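Local coordinates for methyltransferase (Thermus thermophilus, PDB 3TMA), which methylates the N2 atom of guanosine 6 in tRNA(Phe), using S-adenosyl-L-methionine as the methyl donor, at residues R96-L101 with A163-Q168; G110-E115 with E135-A140. All coordinates share one frame; numbering follows the deposited sequence.

Interaction 1: R96-L101 with A163-Q168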
loop_
_atom_site.group_PDB
_atom_site.type_symbol
_atom_site.label_atom_id
_atom_site.label_comp_id
_atom_site.label_asym_id
_atom_site.label_seq_id
_atom_site.Cartn_x
_atom_site.Cartn_y
_atom_site.Cartn_z
ATOM N N ARG A 96 32.243 9.518 -2.795
ATOM C CA ARG A 96 33.030 9.072 -1.635
ATOM C C ARG A 96 32.221 8.320 -0.574
ATOM O O ARG A 96 32.705 7.320 -0.046
ATOM C CB ARG A 96 33.799 10.233 -0.974
ATOM C CG ARG A 96 34.927 10.798 -1.868
ATOM C CD ARG A 96 35.595 12.056 -1.265
ATOM N NE ARG A 96 35.604 13.129 -2.261
ATOM C CZ ARG A 96 34.998 14.301 -2.108
ATOM N NH1 ARG A 96 34.414 14.625 -0.951
ATOM N NH2 ARG A 96 35.031 15.174 -3.095
ATOM N N ALA A 97 31.019 8.811 -0.252
ATOM C CA ALA A 97 30.117 8.094 0.640
ATOM C C ALA A 97 29.777 6.698 0.108
ATOM O O ALA A 97 29.766 5.739 0.881
ATOM C CB ALA A 97 28.831 8.870 0.837
ATOM N N ALA A 98 29.409 6.593 -1.174
ATOM C CA ALA A 98 29.086 5.266 -1.752
ATOM C C ALA A 98 30.268 4.293 -1.659
ATOM O O ALA A 98 30.083 3.098 -1.331
ATOM C CB ALA A 98 28.657 5.397 -3.223
ATOM N N LEU A 99 31.467 4.788 -2.000
ATOM C CA LEU A 99 32.659 3.964 -1.966
ATOM C C LEU A 99 33.100 3.576 -0.547
ATOM O O LEU A 99 33.805 2.598 -0.401
ATOM C CB LEU A 99 33.836 4.622 -2.698
ATOM C CG LEU A 99 33.608 4.757 -4.194
ATOM C CD1 LEU A 99 34.777 5.547 -4.817
ATOM C CD2 LEU A 99 33.454 3.355 -4.849
ATOM N N ALA A 100 32.652 4.294 0.489
ATOM C CA ALA A 100 33.004 3.907 1.854
ATOM C C ALA A 100 32.056 2.827 2.439
ATOM O O ALA A 100 32.286 2.335 3.550
ATOM C CB ALA A 100 33.067 5.132 2.751
ATOM N N LEU A 101 30.975 2.506 1.724
ATOM C CA LEU A 101 29.995 1.494 2.175
ATOM C C LEU A 101 30.315 0.088 1.622
ATOM O O LEU A 101 30.855 -0.018 0.509
ATOM C CB LEU A 101 28.594 1.875 1.694
ATOM C CG LEU A 101 28.022 3.145 2.364
ATOM C CD1 LEU A 101 26.679 3.544 1.720
ATOM C CD2 LEU A 101 27.951 2.952 3.940
ATOM N N ALA A 163 21.474 13.275 2.440
ATOM C CA ALA A 163 21.426 12.237 1.435
ATOM C C ALA A 163 21.468 10.855 2.107
ATOM O O ALA A 163 22.119 10.674 3.146
ATOM C CB ALA A 163 22.574 12.415 0.445
ATOM N N PHE A 164 20.798 9.909 1.480
ATOM C CA PHE A 164 20.633 8.534 1.957
ATOM C C PHE A 164 21.144 7.647 0.842
ATOM O O PHE A 164 20.798 7.869 -0.313
ATOM C CB PHE A 164 19.138 8.224 2.158
ATOM C CG PHE A 164 18.442 9.079 3.221
ATOM C CD1 PHE A 164 18.119 10.405 2.973
ATOM C CD2 PHE A 164 18.046 8.514 4.431
ATOM C CE1 PHE A 164 17.476 11.181 3.946
ATOM C CE2 PHE A 164 17.353 9.265 5.391
ATOM C CZ PHE A 164 17.083 10.597 5.147
ATOM N N LEU A 165 21.960 6.645 1.171
ATOM C CA LEU A 165 22.513 5.722 0.168
ATOM C C LEU A 165 22.335 4.310 0.658
ATOM O O LEU A 165 22.615 4.020 1.847
ATOM C CB LEU A 165 24.032 5.960 -0.028
ATOM C CG LEU A 165 24.419 7.314 -0.642
ATOM C CD1 LEU A 165 24.644 8.372 0.437
ATOM C CD2 LEU A 165 25.674 7.149 -1.471
ATOM N N GLY A 166 21.926 3.419 -0.245
ATOM C CA GLY A 166 21.733 2.002 0.121
ATOM C C GLY A 166 21.198 1.184 -1.032
ATOM O O GLY A 166 21.461 1.490 -2.187
ATOM N N VAL A 167 20.456 0.123 -0.707
ATOM C CA VAL A 167 20.083 -0.881 -1.692
ATOM C C VAL A 167 18.588 -1.195 -1.508
ATOM O O VAL A 167 18.079 -1.269 -0.379
ATOM C CB VAL A 167 21.011 -2.169 -1.552
ATOM C CG1 VAL A 167 20.953 -2.723 -0.135
ATOM C CG2 VAL A 167 20.625 -3.236 -2.542
ATOM N N GLN A 168 17.866 -1.225 -2.622
ATOM C CA GLN A 168 16.500 -1.707 -2.626
ATOM C C GLN A 168 16.429 -3.195 -2.253
ATOM O O GLN A 168 17.148 -4.008 -2.808
ATOM C CB GLN A 168 15.871 -1.477 -3.994
ATOM C CG GLN A 168 14.353 -1.603 -3.977
ATOM C CD GLN A 168 13.728 -0.871 -5.170
ATOM O OE1 GLN A 168 13.952 0.321 -5.364
ATOM N NE2 GLN A 168 12.960 -1.590 -5.965
#
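With CG of Leu165 set beside its backbone N and opposite the carbonyl carbon (chi1 -66°), the side chain leaves strand 162-168 toward helix 90-99, and chi2 of 90° then sets its two methyls. CD2 packs on Ala98, 3.8 Å from Ala98 N and 3.9 Å from Ala98 CB, and also borders the methyl of Ala97, which CD1 meets as well (Leu165 CD1 to Ala97 CB 4.2 Å). Leu101 has the same first torsion and comes in across Leu165 at about a right angle, laying CD1 4.0 Å from Leu165 CB. One leucine of the strand is thus met at its root by a leucine and at its branches by two alanines, whose short side chains let the helix backbone come close: the CA atoms of Ala98 and Leu165 are 6.9 Å apart. No hydrogen bond crosses; the side chains that meet are all aliphatic, though Leu165 also lies against backbone atoms of Ala98. Leu83 of the adjacent strand 76-84 touches both Ala97 and Leu165, and Val133 of helix 126-141 lies against Ala98. Such packing of a helix on one face of a sheet through aliphatic side chains is typical of an alpha/beta domain, here the THUMP domain.

Interaction 2: G110-E115 with E135-A140. With PO4 (phosphate ion), chain B.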
loop_
_atom_site.group_PDB
_atom_site.type_symbol
_atom_site.label_atom_id
_atom_site.label_comp_id
_atom_site.label_asym_id
_atom_site.label_seq_id
_atom_site.Cartn_x
_atom_site.Cartn_y
_atom_site.Cartn_z
ATOM N N GLY A 110 25.387 -9.781 -10.611
ATOM C CA GLY A 110 25.823 -9.703 -11.999
ATOM C C GLY A 110 25.170 -8.685 -12.943
ATOM O O GLY A 110 25.426 -8.694 -14.161
ATOM N N SER A 111 24.312 -7.820 -12.410
ATOM C CA SER A 111 24.082 -6.517 -13.043
ATOM C C SER A 111 23.469 -5.582 -12.023
ATOM O O SER A 111 22.849 -6.053 -11.037
ATOM C CB SER A 111 23.184 -6.645 -14.283
ATOM O OG SER A 111 21.801 -6.729 -13.927
ATOM N N PHE A 112 23.602 -4.272 -12.235
ATOM C CA PHE A 112 22.928 -3.323 -11.318
ATOM C C PHE A 112 22.568 -2.031 -12.028
ATOM O O PHE A 112 22.948 -1.820 -13.224
ATOM C CB PHE A 112 23.787 -3.057 -10.061
ATOM C CG PHE A 112 24.942 -2.072 -10.303
ATOM C CD1 PHE A 112 25.996 -2.409 -11.142
ATOM C CD2 PHE A 112 24.918 -0.798 -9.752
ATOM C CE1 PHE A 112 27.052 -1.486 -11.423
ATOM C CE2 PHE A 112 25.967 0.108 -9.961
ATOM C CZ PHE A 112 27.042 -0.232 -10.824
ATOM N N ARG A 113 21.858 -1.143 -11.317
ATOM C CA ARG A 113 21.776 0.240 -11.758
ATOM C C ARG A 113 21.639 1.084 -10.509
ATOM O O ARG A 113 21.388 0.535 -9.439
ATOM C CB ARG A 113 20.590 0.464 -12.710
ATOM C CG ARG A 113 19.209 0.379 -12.057
ATOM C CD ARG A 113 18.159 0.946 -13.023
ATOM N NE ARG A 113 18.318 2.396 -13.073
ATOM C CZ ARG A 113 17.788 3.189 -14.001
ATOM N NH1 ARG A 113 17.075 2.674 -15.005
ATOM N NH2 ARG A 113 18.019 4.505 -13.945
ATOM N N VAL A 114 21.819 2.403 -10.649
ATOM C CA VAL A 114 21.541 3.360 -9.571
ATOM C C VAL A 114 20.218 4.077 -9.923
ATOM O O VAL A 114 19.967 4.411 -11.092
ATOM C CB VAL A 114 22.661 4.413 -9.424
ATOM C CG1 VAL A 114 22.381 5.377 -8.248
ATOM C CG2 VAL A 114 24.050 3.744 -9.216
ATOM N N GLU A 115 19.342 4.215 -8.938
ATOM C CA GLU A 115 18.124 5.005 -9.090
ATOM C C GLU A 115 18.260 6.150 -8.094
ATOM O O GLU A 115 18.368 5.917 -6.873
ATOM C CB GLU A 115 16.906 4.145 -8.765
ATOM C CG GLU A 115 16.592 3.123 -9.858
ATOM C CD GLU A 115 15.354 2.262 -9.549
ATOM O OE1 GLU A 115 14.767 2.413 -8.452
ATOM O OE2 GLU A 115 14.994 1.419 -10.401
ATOM N N GLU A 135 29.218 4.737 -12.027
ATOM C CA GLU A 135 30.532 4.509 -12.617
ATOM C C GLU A 135 31.562 4.210 -11.548
ATOM O O GLU A 135 32.406 3.351 -11.775
ATOM C CB GLU A 135 30.997 5.659 -13.533
ATOM C CG GLU A 135 30.145 5.736 -14.813
ATOM C CD GLU A 135 30.571 6.821 -15.794
ATOM O OE1 GLU A 135 31.226 7.834 -15.390
ATOM O OE2 GLU A 135 30.215 6.664 -16.985
ATOM N N ALA A 136 31.414 4.818 -10.356
ATOM C CA ALA A 136 32.339 4.540 -9.234
ATOM C C ALA A 136 32.173 3.092 -8.763
ATOM O O ALA A 136 33.182 2.360 -8.550
ATOM C CB ALA A 136 32.109 5.512 -8.052
ATOM N N LEU A 137 30.915 2.654 -8.639
ATOM C CA LEU A 137 30.663 1.265 -8.253
ATOM C C LEU A 137 31.083 0.269 -9.309
ATOM O O LEU A 137 31.597 -0.805 -8.973
ATOM C CB LEU A 137 29.204 1.028 -7.793
ATOM C CG LEU A 137 28.828 1.794 -6.525
ATOM C CD1 LEU A 137 27.272 1.756 -6.230
ATOM C CD2 LEU A 137 29.640 1.333 -5.343
ATOM N N HIS A 138 30.812 0.570 -10.578
ATOM C CA HIS A 138 31.175 -0.339 -11.658
ATOM C C HIS A 138 32.693 -0.515 -11.654
ATOM O O HIS A 138 33.234 -1.622 -11.869
ATOM C CB HIS A 138 30.703 0.220 -13.019
ATOM C CG HIS A 138 31.283 -0.488 -14.204
ATOM N ND1 HIS A 138 30.983 -1.800 -14.506
ATOM C CD2 HIS A 138 32.167 -0.079 -15.145
ATOM C CE1 HIS A 138 31.668 -2.172 -15.578
ATOM N NE2 HIS A 138 32.398 -1.149 -15.979
ATOM N N ARG A 139 33.401 0.579 -11.414
ATOM C CA ARG A 139 34.865 0.517 -11.397
ATOM C C ARG A 139 35.425 -0.271 -10.203
ATOM O O ARG A 139 36.436 -0.974 -10.322
ATOM C CB ARG A 139 35.431 1.932 -11.482
ATOM C CG ARG A 139 36.923 2.022 -11.100
ATOM C CD ARG A 139 37.143 3.243 -10.195
ATOM N NE ARG A 139 37.189 4.446 -11.010
ATOM C CZ ARG A 139 36.631 5.604 -10.675
ATOM N NH1 ARG A 139 35.983 5.725 -9.525
ATOM N NH2 ARG A 139 36.725 6.646 -11.490
ATOM N N ALA A 140 34.772 -0.158 -9.032
ATOM C CA ALA A 140 35.233 -0.877 -7.814
ATOM C C ALA A 140 34.819 -2.360 -7.828
ATOM O O ALA A 140 35.537 -3.205 -7.279
ATOM C CB ALA A 140 34.697 -0.207 -6.517
HETATM P P PO4 B . 35.725 10.228 -10.742
HETATM O O1 PO4 B . 37.227 10.164 -10.540
HETATM O O2 PO4 B . 35.434 10.758 -12.133
HETATM O O3 PO4 B . 35.084 8.862 -10.623
HETATM O O4 PO4 B . 35.128 11.159 -9.708
#
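Phe112 reaches helix 126-141 with little more than the far end of its ring, and what it meets there is partly backbone: CZ lies 3.9 Å from His138 N and equally 3.9 Å from Leu137 CB. Both partners approach the ring obliquely. The phenyl gets there with CG placed between its backbone N and carbonyl carbon (chi1 78°), and it crosses the side chain of Leu137 at about a right angle. His138 adds its CB, 4.3 Å from Phe112 CZ, before its imidazole turns away to give ND1 a hydrogen bond with Val143 O. Val143 also touches Phe112, as does Val154 of strand 152-159. On the strand, Arg113 NE bonds to Val114 O (3.3 Å). Arg139, on the helix, holds a phosphate ion, probably from the crystallisation liquor, at the edge of its guanidinium: NH2 donates to O3 at 2.9 Å (164°), and NH1 adds a weak bond to that oxygen. None of these polar groups pairs across the contact, so helix and strand are held together here by van der Waals contact of the Phe112 ring, in which Arg139 and its phosphate take no part.

In the fold
The two contacts lie in the THUMP domain, with centres about 12 Å apart, and both place a helix against the same mixed sheet. Along the chain interaction 2 is nested within the loop closed by interaction 1: helix 90-99 comes first, then strand 112-119 and helix 126-141, and finally strand 162-168. Strand 152-159 lies between the two strands in the sheet, and with 112-119 and 126-141 it forms a beta-alpha-beta unit. The helices also meet directly, Leu99 packing on Ala136 and Ala140. Together the contacts tie two neighbouring helices to the sheet as one layer, in a domain separate from the Rossmann-fold catalytic domain and away from the predicted S-adenosyl-L-methionine site.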